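Local coordinates for protein beta-N-acetylhexosaminidase (Streptomyces plicatus, PDB 1JAK) that removes terminal non-reducing beta-linked N-acetylhexosamine residues, as a family 20 glycoside hydrolase using substrate-assisted catalysis, at residues G118-H121 and G122-L126; T372-A375 and E376-E379; S393-D396 and R397-D401. All blocks are in the same frame, centred on the assembly; numbering follows the deposited sequence.

Contact 1: G118-H121 and G122-L126; sequences GLFH and GVQTL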
loop_
_atom_site.group_PDB
_atom_site.type_symbol
_atom_site.label_atom_id
_atom_site.label_comp_id
_atom_site.label_asym_id
_atom_site.label_seq_id
_atom_site.Cartn_x
_atom_site.Cartn_y
_atom_site.Cartn_z
ATOM N N GLY A 118 -2.096 -11.999 -11.832
ATOM C CA GLY A 118 -2.740 -13.132 -11.192
ATOM C C GLY A 118 -1.719 -14.172 -10.770
ATOM O O GLY A 118 -1.802 -14.735 -9.675
ATOM N N LEU A 119 -0.757 -14.441 -11.648
ATOM C CA LEU A 119 0.295 -15.403 -11.339
ATOM C C LEU A 119 1.073 -14.891 -10.131
ATOM O O LEU A 119 1.420 -15.653 -9.231
ATOM C CB LEU A 119 1.250 -15.552 -12.528
ATOM C CG LEU A 119 0.675 -16.133 -13.820
ATOM C CD1 LEU A 119 1.765 -16.195 -14.877
ATOM C CD2 LEU A 119 0.111 -17.522 -13.553
ATOM N N PHE A 120 1.345 -13.590 -10.126
ATOM C CA PHE A 120 2.088 -12.957 -9.042
ATOM C C PHE A 120 1.355 -13.141 -7.714
ATOM O O PHE A 120 1.960 -13.470 -6.694
ATOM C CB PHE A 120 2.268 -11.467 -9.345
ATOM C CG PHE A 120 3.222 -10.768 -8.420
ATOM C CD1 PHE A 120 4.597 -10.879 -8.602
ATOM C CD2 PHE A 120 2.745 -9.990 -7.368
ATOM C CE1 PHE A 120 5.484 -10.224 -7.753
ATOM C CE2 PHE A 120 3.625 -9.330 -6.510
ATOM C CZ PHE A 120 4.996 -9.445 -6.703
ATOM N N HIS A 121 0.045 -12.927 -7.726
ATOM C CA HIS A 121 -0.748 -13.094 -6.516
ATOM C C HIS A 121 -0.743 -14.559 -6.088
ATOM O O HIS A 121 -0.723 -14.861 -4.896
ATOM C CB HIS A 121 -2.168 -12.587 -6.761
ATOM C CG HIS A 121 -2.237 -11.108 -6.985
ATOM N ND1 HIS A 121 -3.246 -10.506 -7.705
ATOM C CD2 HIS A 121 -1.411 -10.109 -6.588
ATOM C CE1 HIS A 121 -3.037 -9.201 -7.746
ATOM N NE2 HIS A 121 -1.930 -8.934 -7.076
ATOM N N GLY A 122 -0.747 -15.467 -7.062
ATOM C CA GLY A 122 -0.711 -16.884 -6.735
ATOM C C GLY A 122 0.586 -17.205 -6.012
ATOM O O GLY A 122 0.623 -18.033 -5.099
ATOM N N VAL A 123 1.660 -16.544 -6.430
ATOM C CA VAL A 123 2.967 -16.736 -5.811
ATOM C C VAL A 123 2.930 -16.272 -4.357
ATOM O O VAL A 123 3.507 -16.913 -3.484
ATOM C CB VAL A 123 4.069 -15.963 -6.584
ATOM C CG1 VAL A 123 5.338 -15.855 -5.741
ATOM C CG2 VAL A 123 4.380 -16.686 -7.891
ATOM N N GLN A 124 2.240 -15.165 -4.090
ATOM C CA GLN A 124 2.153 -14.660 -2.725
ATOM C C GLN A 124 1.451 -15.675 -1.823
ATOM O O GLN A 124 1.737 -15.767 -0.635
ATOM C CB GLN A 124 1.406 -13.324 -2.688
ATOM C CG GLN A 124 2.050 -12.218 -3.523
ATOM C CD GLN A 124 3.539 -12.059 -3.249
ATOM O OE1 GLN A 124 3.998 -12.222 -2.118
ATOM N NE2 GLN A 124 4.298 -11.725 -4.287
ATOM N N THR A 125 0.523 -16.433 -2.392
ATOM C CA THR A 125 -0.174 -17.452 -1.626
ATOM C C THR A 125 0.770 -18.631 -1.410
ATOM O O THR A 125 0.864 -19.176 -0.308
ATOM C CB THR A 125 -1.435 -17.924 -2.368
ATOM O OG1 THR A 125 -2.405 -16.871 -2.343
ATOM C CG2 THR A 125 -2.019 -19.176 -1.715
ATOM N N LEU A 126 1.483 -19.009 -2.467
ATOM C CA LEU A 126 2.418 -20.125 -2.390
ATOM C C LEU A 126 3.471 -19.940 -1.300
ATOM O O LEU A 126 3.789 -20.882 -0.571
ATOM C CB LEU A 126 3.109 -20.328 -3.744
ATOM C CG LEU A 126 4.170 -21.432 -3.815
ATOM C CD1 LEU A 126 3.548 -22.784 -3.455
ATOM C CD2 LEU A 126 4.756 -21.476 -5.220
#

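Contact 2: T372-A375 and E376-E379; sequences TGDA and EKAE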
loop_
_atom_site.group_PDB
_atom_site.type_symbol
_atom_site.label_atom_id
_atom_site.label_comp_id
_atom_site.label_asym_id
_atom_site.label_seq_id
_atom_site.Cartn_x
_atom_site.Cartn_y
_atom_site.Cartn_z
ATOM N N THR A 372 -16.595 10.644 14.092
ATOM C CA THR A 372 -16.755 11.769 13.180
ATOM C C THR A 372 -18.217 12.213 13.132
ATOM O O THR A 372 -19.125 11.381 13.122
ATOM C CB THR A 372 -16.254 11.392 11.771
ATOM O OG1 THR A 372 -14.836 11.177 11.827
ATOM C CG2 THR A 372 -16.561 12.494 10.763
ATOM N N GLY A 373 -18.432 13.527 13.129
ATOM C CA GLY A 373 -19.783 14.065 13.102
ATOM C C GLY A 373 -20.581 13.580 11.908
ATOM O O GLY A 373 -20.026 13.360 10.835
ATOM N N ASP A 374 -21.887 13.413 12.092
ATOM C CA ASP A 374 -22.749 12.943 11.015
ATOM C C ASP A 374 -22.751 13.842 9.785
ATOM O O ASP A 374 -22.918 13.357 8.665
ATOM C CB ASP A 374 -24.188 12.766 11.516
ATOM C CG ASP A 374 -24.360 11.532 12.390
ATOM O OD1 ASP A 374 -23.412 10.727 12.495
ATOM O OD2 ASP A 374 -25.452 11.359 12.966
ATOM N N ALA A 375 -22.575 15.146 9.980
ATOM C CA ALA A 375 -22.566 16.072 8.853
ATOM C C ALA A 375 -21.405 15.760 7.917
ATOM O O ALA A 375 -21.544 15.826 6.694
ATOM C CB ALA A 375 -22.463 17.509 9.348
ATOM N N GLU A 376 -20.261 15.424 8.501
ATOM C CA GLU A 376 -19.073 15.100 7.718
ATOM C C GLU A 376 -19.241 13.768 6.996
ATOM O O GLU A 376 -18.893 13.645 5.823
ATOM C CB GLU A 376 -17.843 15.047 8.625
ATOM C CG GLU A 376 -16.527 14.961 7.868
ATOM C CD GLU A 376 -15.324 15.171 8.767
ATOM O OE1 GLU A 376 -15.468 15.855 9.806
ATOM O OE2 GLU A 376 -14.232 14.670 8.430
ATOM N N LYS A 377 -19.765 12.767 7.701
ATOM C CA LYS A 377 -19.974 11.461 7.087
ATOM C C LYS A 377 -20.956 11.616 5.932
ATOM O O LYS A 377 -20.784 11.022 4.870
ATOM C CB LYS A 377 -20.541 10.466 8.100
ATOM C CG LYS A 377 -19.624 10.162 9.271
ATOM C CD LYS A 377 -20.212 9.073 10.155
ATOM C CE LYS A 377 -19.317 8.776 11.346
ATOM N NZ LYS A 377 -19.876 7.698 12.211
ATOM N N ALA A 378 -21.986 12.427 6.153
ATOM C CA ALA A 378 -23.013 12.663 5.144
ATOM C C ALA A 378 -22.450 13.296 3.878
ATOM O O ALA A 378 -22.824 12.922 2.765
ATOM C CB ALA A 378 -24.110 13.550 5.723
ATOM N N GLU A 379 -21.560 14.264 4.048
ATOM C CA GLU A 379 -20.963 14.938 2.906
ATOM C C GLU A 379 -20.227 13.939 2.015
ATOM O O GLU A 379 -20.277 14.032 0.789
ATOM C CB GLU A 379 -19.998 16.015 3.390
ATOM C CG GLU A 379 -19.529 16.956 2.310
ATOM C CD GLU A 379 -18.757 18.122 2.882
ATOM O OE1 GLU A 379 -17.633 17.903 3.376
ATOM O OE2 GLU A 379 -19.283 19.256 2.849
HETATM O O HOH W 1 -22.684 7.742 12.417
#

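Contact 3: S393-D396 and R397-D401; sequences SPAD and RTYLD. With IFG ((2R,3R,4S,5R)-2-acetamido-3,4-dihydroxy-5-hydroxymethyl-piperidine), chain F.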
loop_
_atom_site.group_PDB
_atom_site.type_symbol
_atom_site.label_atom_id
_atom_site.label_comp_id
_atom_site.label_asym_id
_atom_site.label_seq_id
_atom_site.Cartn_x
_atom_site.Cartn_y
_atom_site.Cartn_z
ATOM N N SER A 393 -10.001 4.490 4.531
ATOM C CA SER A 393 -8.817 4.361 5.380
ATOM C C SER A 393 -9.073 5.153 6.666
ATOM O O SER A 393 -8.407 6.154 6.939
ATOM C CB SER A 393 -7.565 4.895 4.665
ATOM O OG SER A 393 -7.653 6.289 4.418
ATOM N N PRO A 394 -10.047 4.703 7.479
ATOM C CA PRO A 394 -10.410 5.361 8.741
ATOM C C PRO A 394 -9.200 5.523 9.655
ATOM O O PRO A 394 -8.443 4.577 9.864
ATOM C CB PRO A 394 -11.459 4.421 9.339
ATOM C CG PRO A 394 -12.040 3.724 8.123
ATOM C CD PRO A 394 -10.808 3.455 7.301
ATOM N N ALA A 395 -9.032 6.722 10.205
ATOM C CA ALA A 395 -7.896 6.998 11.080
ATOM C C ALA A 395 -7.881 6.145 12.345
ATOM O O ALA A 395 -6.822 5.937 12.937
ATOM C CB ALA A 395 -7.868 8.482 11.446
ATOM N N ASP A 396 -9.046 5.660 12.767
ATOM C CA ASP A 396 -9.115 4.826 13.959
ATOM C C ASP A 396 -9.227 3.347 13.586
ATOM O O ASP A 396 -9.683 2.524 14.384
ATOM C CB ASP A 396 -10.294 5.256 14.850
ATOM C CG ASP A 396 -11.642 5.133 14.157
ATOM O OD1 ASP A 396 -11.687 5.002 12.915
ATOM O OD2 ASP A 396 -12.669 5.185 14.870
ATOM N N ARG A 397 -8.796 3.020 12.368
ATOM C CA ARG A 397 -8.833 1.645 11.879
ATOM C C ARG A 397 -7.571 1.233 11.124
ATOM O O ARG A 397 -6.889 0.284 11.514
ATOM C CB ARG A 397 -10.017 1.438 10.929
ATOM C CG ARG A 397 -11.381 1.737 11.514
ATOM C CD ARG A 397 -11.862 0.620 12.404
ATOM N NE ARG A 397 -13.199 0.904 12.922
ATOM C CZ ARG A 397 -13.919 0.046 13.633
ATOM N NH1 ARG A 397 -13.437 -1.159 13.909
ATOM N NH2 ARG A 397 -15.120 0.398 14.080
ATOM N N THR A 398 -7.267 1.945 10.041
ATOM C CA THR A 398 -6.125 1.583 9.204
ATOM C C THR A 398 -4.910 2.505 9.176
ATOM O O THR A 398 -4.021 2.325 8.341
ATOM C CB THR A 398 -6.581 1.345 7.752
ATOM O OG1 THR A 398 -6.958 2.592 7.153
ATOM C CG2 THR A 398 -7.775 0.395 7.722
ATOM N N TYR A 399 -4.867 3.495 10.063
ATOM C CA TYR A 399 -3.709 4.379 10.135
ATOM C C TYR A 399 -2.668 3.601 10.941
ATOM O O TYR A 399 -2.792 3.449 12.159
ATOM C CB TYR A 399 -4.090 5.690 10.832
ATOM C CG TYR A 399 -4.501 6.780 9.867
ATOM C CD1 TYR A 399 -5.212 6.480 8.703
ATOM C CD2 TYR A 399 -4.161 8.113 10.106
ATOM C CE1 TYR A 399 -5.566 7.476 7.797
ATOM C CE2 TYR A 399 -4.510 9.119 9.205
ATOM C CZ TYR A 399 -5.209 8.790 8.051
ATOM O OH TYR A 399 -5.522 9.763 7.136
ATOM N N LEU A 400 -1.648 3.096 10.250
ATOM C CA LEU A 400 -0.619 2.285 10.890
ATOM C C LEU A 400 0.313 3.021 11.849
ATOM O O LEU A 400 1.089 2.388 12.561
ATOM C CB LEU A 400 0.192 1.550 9.817
ATOM C CG LEU A 400 -0.667 0.663 8.905
ATOM C CD1 LEU A 400 0.165 0.178 7.727
ATOM C CD2 LEU A 400 -1.221 -0.528 9.694
ATOM N N ASP A 401 0.241 4.350 11.867
ATOM C CA ASP A 401 1.070 5.133 12.777
ATOM C C ASP A 401 0.384 5.282 14.132
ATOM O O ASP A 401 0.983 5.790 15.079
ATOM C CB ASP A 401 1.343 6.524 12.194
ATOM C CG ASP A 401 0.075 7.343 12.026
ATOM O OD1 ASP A 401 -0.900 6.817 11.453
ATOM O OD2 ASP A 401 0.052 8.513 12.459
HETATM N N1 IFG F . -3.416 13.594 9.691
HETATM C C2 IFG F . -2.605 14.100 8.553
HETATM C C3 IFG F . -1.264 13.311 8.266
HETATM C C4 IFG F . -0.525 12.854 9.542
HETATM C C5 IFG F . -1.515 12.096 10.430
HETATM C C6 IFG F . -0.935 11.526 11.719
HETATM C C7 IFG F . -4.116 12.995 6.955
HETATM C C8 IFG F . -4.957 12.893 5.708
HETATM C C9 IFG F . -2.732 12.946 10.820
HETATM N N2 IFG F . -3.433 14.119 7.326
HETATM O O7 IFG F . -4.073 11.999 7.664
HETATM O O3 IFG F . -0.399 14.124 7.484
HETATM O O4 IFG F . -0.061 14.008 10.240
HETATM O O6 IFG F . -1.728 10.451 12.213
HETATM O O HOH W 2 -5.587 3.403 12.812
HETATM O O HOH W 3 -13.969 3.818 12.100
#

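Contact 1: G118-H121 and G122-L126
Two consecutive turns of helix 116-129, in the family 20 domain 2 that accompanies the catalytic barrel, bring the ring of Phe-120 and the amide of Gln-124 together. The backbone keeps the plain i to i+4 pattern of an alpha helix: Gly-122 N donates to Gly-118 O at 2.9 Å, Val-123 N to Leu-119 O, Gln-124 N to Phe-120 O and Thr-125 N to His-121 O, the last being the longest at 3.2 Å. On one side of this helix the Phe-120 ring is carried forward because CG stands anti to the backbone N (chi1 -170°). Gln-124 has CG beside its own N, and the bend at chi2 (-50°) turns the amide across the helix surface toward Phe-120. Its NE2 thus comes over one face of the ring, displaced toward the rim, 3.3 Å from Phe-120 CE2. The amide and ring planes are inclined at 49°, a slanted approach and not a flat stack. Val-123 lies on a different side, its CG2 3.4 Å from Leu-119 O, and with Leu-119 it packs on helix 55-72. His-121 and Thr-125 share a third side, where ND1 of the histidine meets Glu-98 O and OG1 of the threonine meets Tyr-100 OH and Lys-187 NZ. The helix also faces the catalytic domain, Phe-120 meeting the ring of His-244 and His-121 that of Trp-474 edge-to-face. Gln-124 NE2 is hydrogen-bonded to Tyr-63 OH, outside the helix, and OE1 to Arg-127 NH1, further along it; with both ends engaged, the amide should be fixed in rotation and keep its nitrogen over the aromatic face.

Contact 2: T372-A375 and E376-E379
Glu-376 meets Thr-372 at the first turn of helix 374-385, where Gly-373 is the N-cap residue. The Glu-376 chain runs extended from a CG anti to the backbone N (chi1 -170°), and the Thr-372 methyl lies across it at about a right angle, with CG2 3.6 Å from Glu-376 CD. The carboxylate then reaches past the methyl to His-351 NE2 through OE2, which also bonds to a glycerol, probably from the crystallisation liquor. The backbone N of Glu-376 makes a weak bond to Gly-373 O. Lys-377 N bonds to Gly-373 O at 3.2 Å, lying in the carbonyl plane with a nearly straight N-H (165°). Beyond CB the Lys-377 side chain is fully extended and doubles back past the start of the helix, bringing CE to 3.2 Å from Thr-372 O. Lys-377 NZ gives a hydrogen bond of 2.8 Å to a water O, and that water donates to Asp-374 OD1. Ala-378 N continues the helix with a bond to Asp-374 O at 2.8 Å, and its methyl lies against that same oxygen. Glu-379 N follows, bonding to Ala-375 O at 3.1 Å, while its side chain leads away from the turn. Within the beta-alpha-beta unit of strand 363-366, this helix and strand 389-392, Lys-377 NZ to Asp-370 O and Thr-372 OG1 to Leu-369 N link the first turn to the preceding loop. Asp-374 would probably interact favourably with the helix dipole, and its charge probably attracts that of Lys-377 across the water.

Contact 3: S393-D396 and R397-D401
Tyr-399 has CG rotated well off the usual staggered position (chi1 -94°), which swings its ring over Ala-395, and Arg-397, bent at chi2 (-78°), lays its aliphatic part against Pro-394. Ala-395 CA sits over one face of the tyrosine, 3.8 Å from the ring centroid, a CH-pi contact; the methyl CB is near CD2. At the ring's edge, near its plane, lies O7 of the inhibitor's acetamido group, to which Tyr-399 OH donates at 2.7 Å. Asp-401 OD2 accepts from the hydroxymethyl O6 at 2.6 Å, so the two side chains hold separate substituents of the azasugar in its binding pocket, where Glu-450 and Trp-414 also bond to it. In the turn before them Pro-394 O takes two backbone donors: Thr-398 N at 2.9 Å lies nearly along the C=O axis, whereas Arg-397 N approaches from above the carbonyl plane. Arg-397 CG packs 3.5 Å from Pro-394 CB. Asp-396 and Arg-397 run side by side, carboxylate and guanidinium planes 76° apart, and a water joins them, donating to Asp-396 OD1 at 2.7 Å and accepting from Arg-397 NE in the guanidinium plane. Outside the turn, Asp-396 OD2 makes a salt bridge to Arg-422 NH2, Arg-397 NH2 one to Asp-370 OD1, and Arg-397 NH1 bonds to Arg-422 O. The whole turn follows barrel strand 389-392 and leads toward helix 420-424, which supplies Arg-422; strand 440-447 takes Thr-398 OG1 on Glu-444 O and packs Pro-446 against Tyr-399, while helix 465-474 covers Thr-398 and Leu-400.

Overall arrangement
Contacts 1 and 3 are buried, whereas contact 2 lies at the surface. Contact 1 belongs to domain 2 and shares no element with the others; its centre is about 39 Å from that of contact 2, on the opposite side of the chain's centre. Contacts 2 and 3 both belong to the catalytic barrel: helix 374-385 leads into strand 389-392, and the loop after that strand forms contact 3. Asp-370 gives its backbone O to Lys-377 of contact 2 and its carboxylate to Arg-397 of contact 3. Regular helix bonding dominates contacts 1 and 2, whereas irregular loop geometry serves the ligand pocket in contact 3. Water bridges opposite charges in contacts 2 and 3.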